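PDB 3I3L: alkylhalidase CmlS, which probably acts as a flavin-dependent halogenase in chloramphenicol biosynthesis and carries a covalently attached FAD. Local coordinates for residues V62-L67 / W209-L214; A122-R127 / G224-I229. One frame throughout, in Å; residues are numbered along the deposited sequence.

Interaction 1: residues V62-L67 / W209-L214. With FAD (flavin-adenine dinucleotide), chain B.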
loop_
_atom_site.group_PDB
_atom_site.type_symbol
_atom_site.label_atom_id
_atom_site.label_comp_id
_atom_site.label_asym_id
_atom_site.label_seq_id
_atom_site.Cartn_x
_atom_site.Cartn_y
_atom_site.Cartn_z
ATOM N N VAL A 62 -6.086 6.101 -15.050
ATOM C CA VAL A 62 -6.014 4.692 -14.803
ATOM C C VAL A 62 -5.696 4.544 -13.316
ATOM O O VAL A 62 -5.197 5.499 -12.696
ATOM C CB VAL A 62 -4.886 4.035 -15.673
ATOM C CG1 VAL A 62 -3.492 4.398 -15.120
ATOM C CG2 VAL A 62 -5.103 2.509 -15.770
ATOM N N GLY A 63 -6.021 3.379 -12.751
ATOM C CA GLY A 63 -5.698 3.057 -11.326
ATOM C C GLY A 63 -6.986 2.918 -10.562
ATOM O O GLY A 63 -7.295 3.759 -9.753
ATOM N N GLU A 64 -7.724 1.861 -10.844
ATOM C CA GLU A 64 -9.145 1.823 -10.579
ATOM C C GLU A 64 -9.605 0.961 -9.402
ATOM O O GLU A 64 -10.792 1.029 -9.004
ATOM C CB GLU A 64 -9.847 1.398 -11.854
ATOM C CG GLU A 64 -9.609 2.440 -12.967
ATOM C CD GLU A 64 -9.716 1.855 -14.355
ATOM O OE1 GLU A 64 -9.099 0.787 -14.622
ATOM O OE2 GLU A 64 -10.407 2.493 -15.187
ATOM N N SER A 65 -8.700 0.153 -8.849
ATOM C CA SER A 65 -9.132 -0.835 -7.853
ATOM C C SER A 65 -8.621 -0.407 -6.492
ATOM O O SER A 65 -7.380 -0.269 -6.268
ATOM C CB SER A 65 -8.639 -2.245 -8.227
ATOM O OG SER A 65 -9.001 -3.223 -7.281
ATOM N N LEU A 66 -9.577 -0.175 -5.584
ATOM C CA LEU A 66 -9.279 0.393 -4.266
ATOM C C LEU A 66 -9.237 -0.604 -3.117
ATOM O O LEU A 66 -9.528 -1.814 -3.299
ATOM C CB LEU A 66 -10.276 1.504 -3.988
ATOM C CG LEU A 66 -10.405 2.569 -5.109
ATOM C CD1 LEU A 66 -11.263 3.739 -4.649
ATOM C CD2 LEU A 66 -8.988 3.045 -5.503
ATOM N N LEU A 67 -8.900 -0.115 -1.917
ATOM C CA LEU A 67 -8.699 -1.026 -0.765
ATOM C C LEU A 67 -9.528 -0.568 0.440
ATOM O O LEU A 67 -9.904 0.623 0.558
ATOM C CB LEU A 67 -7.198 -1.123 -0.410
ATOM C CG LEU A 67 -6.275 -1.843 -1.430
ATOM C CD1 LEU A 67 -4.742 -1.715 -0.993
ATOM C CD2 LEU A 67 -6.658 -3.358 -1.629
ATOM N N TRP A 209 -3.366 -0.892 -21.989
ATOM C CA TRP A 209 -4.678 -1.288 -21.494
ATOM C C TRP A 209 -5.812 -0.707 -22.259
ATOM O O TRP A 209 -5.636 0.285 -22.956
ATOM C CB TRP A 209 -4.849 -0.889 -20.008
ATOM C CG TRP A 209 -4.982 0.589 -19.715
ATOM C CD1 TRP A 209 -6.132 1.279 -19.522
ATOM C CD2 TRP A 209 -3.921 1.538 -19.566
ATOM N NE1 TRP A 209 -5.868 2.604 -19.264
ATOM C CE2 TRP A 209 -4.510 2.778 -19.252
ATOM C CE3 TRP A 209 -2.528 1.458 -19.673
ATOM C CZ2 TRP A 209 -3.753 3.944 -19.057
ATOM C CZ3 TRP A 209 -1.766 2.617 -19.464
ATOM C CH2 TRP A 209 -2.381 3.845 -19.197
ATOM N N SER A 210 -6.986 -1.302 -22.076
ATOM C CA SER A 210 -8.204 -0.870 -22.740
ATOM C C SER A 210 -9.412 -1.389 -21.963
ATOM O O SER A 210 -9.241 -1.968 -20.872
ATOM C CB SER A 210 -8.221 -1.377 -24.192
ATOM O OG SER A 210 -9.252 -0.775 -24.992
ATOM N N TYR A 211 -10.624 -1.200 -22.509
ATOM C CA TYR A 211 -11.854 -1.616 -21.845
ATOM C C TYR A 211 -12.677 -2.544 -22.727
ATOM O O TYR A 211 -12.610 -2.478 -23.941
ATOM C CB TYR A 211 -12.646 -0.387 -21.383
ATOM C CG TYR A 211 -11.862 0.446 -20.364
ATOM C CD1 TYR A 211 -12.070 0.303 -19.016
ATOM C CD2 TYR A 211 -10.885 1.339 -20.771
ATOM C CE1 TYR A 211 -11.338 1.041 -18.105
ATOM C CE2 TYR A 211 -10.159 2.062 -19.873
ATOM C CZ TYR A 211 -10.409 1.906 -18.526
ATOM O OH TYR A 211 -9.675 2.602 -17.583
ATOM N N PHE A 212 -13.437 -3.425 -22.087
ATOM C CA PHE A 212 -14.286 -4.382 -22.752
ATOM C C PHE A 212 -15.683 -4.349 -22.165
ATOM O O PHE A 212 -15.847 -4.138 -20.972
ATOM C CB PHE A 212 -13.725 -5.804 -22.660
ATOM C CG PHE A 212 -12.473 -6.015 -23.478
ATOM C CD1 PHE A 212 -12.551 -6.520 -24.778
ATOM C CD2 PHE A 212 -11.203 -5.726 -22.942
ATOM C CE1 PHE A 212 -11.367 -6.724 -25.567
ATOM C CE2 PHE A 212 -10.033 -5.914 -23.722
ATOM C CZ PHE A 212 -10.119 -6.420 -25.031
ATOM N N LYS A 213 -16.679 -4.596 -23.018
ATOM C CA LYS A 213 -18.056 -4.828 -22.592
ATOM C C LYS A 213 -18.196 -6.313 -22.302
ATOM O O LYS A 213 -18.069 -7.146 -23.196
ATOM C CB LYS A 213 -19.031 -4.376 -23.680
ATOM C CG LYS A 213 -20.518 -4.741 -23.433
ATOM C CD LYS A 213 -21.440 -3.513 -23.640
ATOM C CE LYS A 213 -21.554 -3.107 -25.094
ATOM N NZ LYS A 213 -22.607 -3.911 -25.804
ATOM N N LEU A 214 -18.419 -6.629 -21.030
ATOM C CA LEU A 214 -18.407 -7.997 -20.551
ATOM C C LEU A 214 -19.037 -7.948 -19.186
ATOM O O LEU A 214 -18.771 -7.027 -18.418
ATOM C CB LEU A 214 -16.954 -8.506 -20.416
ATOM C CG LEU A 214 -16.773 -9.885 -19.750
ATOM C CD1 LEU A 214 -17.309 -11.026 -20.631
ATOM C CD2 LEU A 214 -15.323 -10.126 -19.378
HETATM P PA FAD B . -2.455 11.265 -9.361
HETATM O O1A FAD B . -1.565 11.187 -10.580
HETATM O O2A FAD B . -3.644 10.369 -9.346
HETATM O O5B FAD B . -2.939 12.816 -9.195
HETATM C C5B FAD B . -2.014 13.874 -9.343
HETATM C C4B FAD B . -2.684 15.142 -9.919
HETATM O O4B FAD B . -1.686 16.191 -9.934
HETATM C C3B FAD B . -3.151 14.969 -11.344
HETATM O O3B FAD B . -4.526 15.190 -11.419
HETATM C C2B FAD B . -2.390 16.039 -12.142
HETATM O O2B FAD B . -3.234 16.703 -13.030
HETATM C C1B FAD B . -1.883 16.994 -11.073
HETATM N N9A FAD B . -0.643 17.703 -11.328
HETATM C C8A FAD B . 0.525 17.190 -11.810
HETATM N N7A FAD B . 1.443 18.180 -11.862
HETATM C C5A FAD B . 0.857 19.344 -11.499
HETATM C C6A FAD B . 1.338 20.637 -11.399
HETATM N N6A FAD B . 2.596 20.920 -11.685
HETATM N N1A FAD B . 0.486 21.604 -10.939
HETATM C C2A FAD B . -0.821 21.329 -10.622
HETATM N N3A FAD B . -1.274 20.049 -10.715
HETATM C C4A FAD B . -0.452 19.066 -11.144
HETATM N N1 FAD B . -3.667 2.286 -7.855
HETATM C C2 FAD B . -4.658 1.620 -7.153
HETATM O O2 FAD B . -4.894 1.996 -6.012
HETATM N N3 FAD B . -5.335 0.563 -7.701
HETATM C C4 FAD B . -5.051 0.135 -8.971
HETATM O O4 FAD B . -5.713 -0.835 -9.463
HETATM C C4X FAD B . -4.032 0.777 -9.677
HETATM N N5 FAD B . -3.735 0.386 -10.954
HETATM C C5X FAD B . -2.803 1.093 -11.678
HETATM C C6 FAD B . -2.483 0.692 -12.984
HETATM C C7 FAD B . -1.495 1.353 -13.673
HETATM C C7M FAD B . -1.139 0.960 -15.087
HETATM C C8 FAD B . -0.877 2.444 -13.070
HETATM C C8M FAD B . 0.118 3.246 -13.809
HETATM C C9 FAD B . -1.153 2.830 -11.753
HETATM C C9A FAD B . -2.140 2.128 -11.078
HETATM N N10 FAD B . -2.444 2.554 -9.817
HETATM C C10 FAD B . -3.343 1.863 -9.096
HETATM C "C1'" FAD B . -1.556 3.606 -9.245
HETATM C "C2'" FAD B . -2.378 4.798 -8.813
HETATM O "O2'" FAD B . -3.181 5.159 -9.864
HETATM C "C3'" FAD B . -1.593 5.975 -8.300
HETATM O "O3'" FAD B . -0.835 5.576 -7.180
HETATM C "C4'" FAD B . -2.552 7.123 -7.840
HETATM O "O4'" FAD B . -3.221 7.707 -8.923
HETATM C "C5'" FAD B . -1.741 8.229 -7.178
HETATM O "O5'" FAD B . -2.587 9.231 -6.693
HETATM P P FAD B . -1.946 10.671 -6.591
HETATM O O1P FAD B . -0.584 10.570 -5.941
HETATM O O2P FAD B . -2.966 11.640 -6.002
HETATM O O3P FAD B . -1.533 11.076 -8.102
#

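Interaction 2: residues A122-R127 / G224-I229. With FAD (flavin-adenine dinucleotide), chain B.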
loop_
_atom_site.group_PDB
_atom_site.type_symbol
_atom_site.label_atom_id
_atom_site.label_comp_id
_atom_site.label_asym_id
_atom_site.label_seq_id
_atom_site.Cartn_x
_atom_site.Cartn_y
_atom_site.Cartn_z
ATOM N N ALA A 122 -13.844 -3.245 -0.610
ATOM C CA ALA A 122 -13.614 -1.934 -1.151
ATOM C C ALA A 122 -14.402 -1.868 -2.416
ATOM O O ALA A 122 -15.415 -2.580 -2.554
ATOM C CB ALA A 122 -12.089 -1.610 -1.380
ATOM N N VAL A 123 -13.969 -1.035 -3.358
ATOM C CA VAL A 123 -14.774 -0.850 -4.559
ATOM C C VAL A 123 -13.862 -0.654 -5.733
ATOM O O VAL A 123 -12.636 -0.470 -5.569
ATOM C CB VAL A 123 -15.621 0.427 -4.425
ATOM C CG1 VAL A 123 -16.701 0.251 -3.345
ATOM C CG2 VAL A 123 -14.682 1.644 -4.081
ATOM N N GLN A 124 -14.453 -0.682 -6.910
ATOM C CA GLN A 124 -13.754 -0.384 -8.138
ATOM C C GLN A 124 -14.377 0.929 -8.660
ATOM O O GLN A 124 -15.573 1.126 -8.487
ATOM C CB GLN A 124 -13.982 -1.504 -9.158
ATOM C CG GLN A 124 -14.037 -2.940 -8.563
ATOM C CD GLN A 124 -12.645 -3.481 -8.312
ATOM O OE1 GLN A 124 -12.441 -4.692 -8.224
ATOM N NE2 GLN A 124 -11.665 -2.597 -8.251
ATOM N N VAL A 125 -13.569 1.832 -9.244
ATOM C CA VAL A 125 -14.097 3.111 -9.676
ATOM C C VAL A 125 -13.600 3.530 -11.039
ATOM O O VAL A 125 -12.565 3.076 -11.523
ATOM C CB VAL A 125 -13.804 4.276 -8.665
ATOM C CG1 VAL A 125 -14.208 3.855 -7.204
ATOM C CG2 VAL A 125 -12.305 4.633 -8.702
ATOM N N LYS A 126 -14.346 4.443 -11.638
ATOM C CA LYS A 126 -13.889 5.213 -12.741
ATOM C C LYS A 126 -13.225 6.438 -12.127
ATOM O O LYS A 126 -13.890 7.246 -11.444
ATOM C CB LYS A 126 -15.095 5.559 -13.617
ATOM C CG LYS A 126 -14.772 6.276 -14.881
ATOM C CD LYS A 126 -15.971 6.181 -15.886
ATOM C CE LYS A 126 -15.668 5.131 -16.978
ATOM N NZ LYS A 126 -16.787 5.021 -17.986
ATOM N N ARG A 127 -11.905 6.540 -12.290
ATOM C CA ARG A 127 -11.094 7.521 -11.554
ATOM C C ARG A 127 -11.472 8.984 -11.855
ATOM O O ARG A 127 -11.388 9.848 -10.956
ATOM C CB ARG A 127 -9.594 7.326 -11.806
ATOM C CG ARG A 127 -8.951 6.198 -10.994
ATOM C CD ARG A 127 -8.909 6.502 -9.451
ATOM N NE ARG A 127 -8.165 7.739 -9.226
ATOM C CZ ARG A 127 -6.824 7.814 -9.231
ATOM N NH1 ARG A 127 -6.082 6.700 -9.448
ATOM N NH2 ARG A 127 -6.226 9.002 -9.069
ATOM N N GLY A 224 -16.969 -9.332 -8.673
ATOM C CA GLY A 224 -16.275 -8.123 -8.359
ATOM C C GLY A 224 -14.796 -8.237 -8.003
ATOM O O GLY A 224 -14.162 -7.215 -7.653
ATOM N N THR A 225 -14.224 -9.441 -8.076
ATOM C CA THR A 225 -12.834 -9.625 -7.662
ATOM C C THR A 225 -11.928 -9.048 -8.716
ATOM O O THR A 225 -12.258 -9.086 -9.878
ATOM C CB THR A 225 -12.504 -11.143 -7.442
ATOM O OG1 THR A 225 -11.257 -11.277 -6.766
ATOM C CG2 THR A 225 -12.441 -11.913 -8.761
ATOM N N THR A 226 -10.757 -8.561 -8.301
ATOM C CA THR A 226 -9.697 -8.110 -9.231
ATOM C C THR A 226 -8.814 -9.282 -9.670
ATOM O O THR A 226 -8.169 -9.922 -8.805
ATOM C CB THR A 226 -8.783 -7.009 -8.596
ATOM O OG1 THR A 226 -9.544 -5.810 -8.368
ATOM C CG2 THR A 226 -7.506 -6.646 -9.511
ATOM N N TYR A 227 -8.727 -9.540 -10.995
ATOM C CA TYR A 227 -7.926 -10.673 -11.509
ATOM C C TYR A 227 -6.547 -10.220 -11.951
ATOM O O TYR A 227 -6.416 -9.226 -12.682
ATOM C CB TYR A 227 -8.599 -11.326 -12.686
ATOM C CG TYR A 227 -9.851 -12.061 -12.339
ATOM C CD1 TYR A 227 -9.778 -13.322 -11.762
ATOM C CD2 TYR A 227 -11.122 -11.492 -12.591
ATOM C CE1 TYR A 227 -10.916 -14.012 -11.438
ATOM C CE2 TYR A 227 -12.267 -12.186 -12.312
ATOM C CZ TYR A 227 -12.157 -13.453 -11.725
ATOM O OH TYR A 227 -13.274 -14.164 -11.386
ATOM N N SER A 228 -5.509 -10.915 -11.460
ATOM C CA SER A 228 -4.131 -10.704 -11.951
ATOM C C SER A 228 -3.635 -12.044 -12.474
ATOM O O SER A 228 -3.722 -13.053 -11.790
ATOM C CB SER A 228 -3.177 -10.200 -10.872
ATOM O OG SER A 228 -3.671 -9.049 -10.199
ATOM N N ILE A 229 -3.123 -12.045 -13.699
ATOM C CA ILE A 229 -2.932 -13.295 -14.449
ATOM C C ILE A 229 -1.621 -13.258 -15.187
ATOM O O ILE A 229 -1.362 -12.360 -15.979
ATOM C CB ILE A 229 -4.057 -13.498 -15.465
ATOM C CG1 ILE A 229 -5.414 -13.395 -14.758
ATOM C CG2 ILE A 229 -3.866 -14.814 -16.276
ATOM C CD1 ILE A 229 -6.649 -13.670 -15.660
HETATM P PA FAD B . -2.455 11.265 -9.361
HETATM O O1A FAD B . -1.565 11.187 -10.580
HETATM O O2A FAD B . -3.644 10.369 -9.346
HETATM O O5B FAD B . -2.939 12.816 -9.195
HETATM C C5B FAD B . -2.014 13.874 -9.343
HETATM C C4B FAD B . -2.684 15.142 -9.919
HETATM O O4B FAD B . -1.686 16.191 -9.934
HETATM C C3B FAD B . -3.151 14.969 -11.344
HETATM O O3B FAD B . -4.526 15.190 -11.419
HETATM C C2B FAD B . -2.390 16.039 -12.142
HETATM O O2B FAD B . -3.234 16.703 -13.030
HETATM C C1B FAD B . -1.883 16.994 -11.073
HETATM N N9A FAD B . -0.643 17.703 -11.328
HETATM C C8A FAD B . 0.525 17.190 -11.810
HETATM N N7A FAD B . 1.443 18.180 -11.862
HETATM C C5A FAD B . 0.857 19.344 -11.499
HETATM C C6A FAD B . 1.338 20.637 -11.399
HETATM N N6A FAD B . 2.596 20.920 -11.685
HETATM N N1A FAD B . 0.486 21.604 -10.939
HETATM C C2A FAD B . -0.821 21.329 -10.622
HETATM N N3A FAD B . -1.274 20.049 -10.715
HETATM C C4A FAD B . -0.452 19.066 -11.144
HETATM N N1 FAD B . -3.667 2.286 -7.855
HETATM C C2 FAD B . -4.658 1.620 -7.153
HETATM O O2 FAD B . -4.894 1.996 -6.012
HETATM N N3 FAD B . -5.335 0.563 -7.701
HETATM C C4 FAD B . -5.051 0.135 -8.971
HETATM O O4 FAD B . -5.713 -0.835 -9.463
HETATM C C4X FAD B . -4.032 0.777 -9.677
HETATM N N5 FAD B . -3.735 0.386 -10.954
HETATM C C5X FAD B . -2.803 1.093 -11.678
HETATM C C6 FAD B . -2.483 0.692 -12.984
HETATM C C7 FAD B . -1.495 1.353 -13.673
HETATM C C7M FAD B . -1.139 0.960 -15.087
HETATM C C8 FAD B . -0.877 2.444 -13.070
HETATM C C8M FAD B . 0.118 3.246 -13.809
HETATM C C9 FAD B . -1.153 2.830 -11.753
HETATM C C9A FAD B . -2.140 2.128 -11.078
HETATM N N10 FAD B . -2.444 2.554 -9.817
HETATM C C10 FAD B . -3.343 1.863 -9.096
HETATM C "C1'" FAD B . -1.556 3.606 -9.245
HETATM C "C2'" FAD B . -2.378 4.798 -8.813
HETATM O "O2'" FAD B . -3.181 5.159 -9.864
HETATM C "C3'" FAD B . -1.593 5.975 -8.300
HETATM O "O3'" FAD B . -0.835 5.576 -7.180
HETATM C "C4'" FAD B . -2.552 7.123 -7.840
HETATM O "O4'" FAD B . -3.221 7.707 -8.923
HETATM C "C5'" FAD B . -1.741 8.229 -7.178
HETATM O "O5'" FAD B . -2.587 9.231 -6.693
HETATM P P FAD B . -1.946 10.671 -6.591
HETATM O O1P FAD B . -0.584 10.570 -5.941
HETATM O O2P FAD B . -2.966 11.640 -6.002
HETATM O O3P FAD B . -1.533 11.076 -8.102
#

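Interaction 1: residues V62-L67 / W209-L214
Val-62 lays its CG2 methyl over one face of the Trp-209 indole, while two residues on Glu-64 takes a hydrogen bond from the hydroxyl of Tyr-211. The methyl stands 3.8 Å from the centroid of the five-membered ring, a CH-pi contact, and is displaced toward the rim, so that Val-62 CG2 comes within 3.5 Å of Trp-209 CE2. CG2 is anti to the backbone N, which turns it to the indole; CG1, held between the backbone N and the carbonyl carbon (chi1 74°), instead reaches FAD C7 and C8. Val-62 thus lies between the indole and the dimethylbenzene end of the flavin, one methyl on each. Tyr-211 OH lies 2.5 Å from Glu-64 OE2, a short bond that meets the syn side of the carboxylate but 31° out of its plane. OE2 is at the edge of the phenol ring, and carboxylate and ring stand almost perpendicular (81°). Residues 62-65 form part of the FAD pocket, and Ser-65 binds the flavin through its backbone: Ser-65 N donates to FAD O4, and FAD N3 gives a nearly straight bond to Ser-65 O at 2.6 Å. Gly-63 CA sits 3.3 Å from FAD C4X, and any side chain there would run into the ribityl O2'. Tyr-60 OH is hydrogen-bonded to both Trp-209 NE1 and Tyr-211 OH, and Ser-247 OG is hydrogen-bonded to Glu-64 OE1. Strand 203-213 itself runs antiparallel to 245-253 and 287-302, with helix 265-273 packed on Phe-212, whereas 62-67 is the loop leading into helix 68-76.

Interaction 2: residues A122-R127 / G224-I229
The amide end of Gln-124 comes up to Gly-224 and Thr-226, where the atom modelled as Gln-124 OE1 lies 3.1 Å from Gly-224 O and equally 3.1 Å from Thr-226 OG1. On the other segment, one face of the Tyr-227 ring carries Thr-225 CG2, 3.3 Å above the plane and shifted toward the rim. The guanidinium of Arg-127 meets FAD edge-on, with phosphate oxygen O2A in its plane. Arg-127 NH2 donates to FAD O2A at 2.9 Å, and NH1 to the ribityl O4' at 3.1 Å; NH2 also reaches O4', and a weak bond runs from NH1 to O2'. Bends at chi2 and chi3 (-67° and -58°) fold the arginine back to this ribityl-phosphate stretch. Asp-131 forms a salt bridge with NE and Gly-63 O accepts from NH1, which together fix the rotation of the group. A leucine here would probably leave O2A of the phosphate without its cationic partner, O4' without its two donors and Asp-131 without its salt bridge. Gln-124 gets to its neighbours through a kinked chain. Thr-226 OG1 is hydrogen-bonded to Ser-65 OG. Gly-224 adopts a left-handed backbone conformation that suits glycine, just before strand 226-231. Such an arginine, first residue of helix 127-140 and gripping the ribityl hydroxyls and a phosphate, belongs to the FAD site of this FAD-binding domain.

Overall arrangement
From the N terminus the chain passes through 62-67 and then 122-127 before returning through 209-214 and 224-229, so the two contacts cross: interaction 1 closes a loop with 141 residues between its segments, interaction 2 one with 96, and each encloses one segment of the other. Their centres lie about 7 Å apart. The early segments run side by side, Glu-64 O receiving a probable hydrogen bond from Val-125 N at 2.9 Å, and both border FAD. Their late partners lie on successive strands, 203-213 and 226-231, of the nine-stranded mixed sheet. Interaction 1 ties the flavin-lining loop to strand 203-213; interaction 2 joins strand 122-124, just ahead of helix 127-140, to the start of strand 226-231.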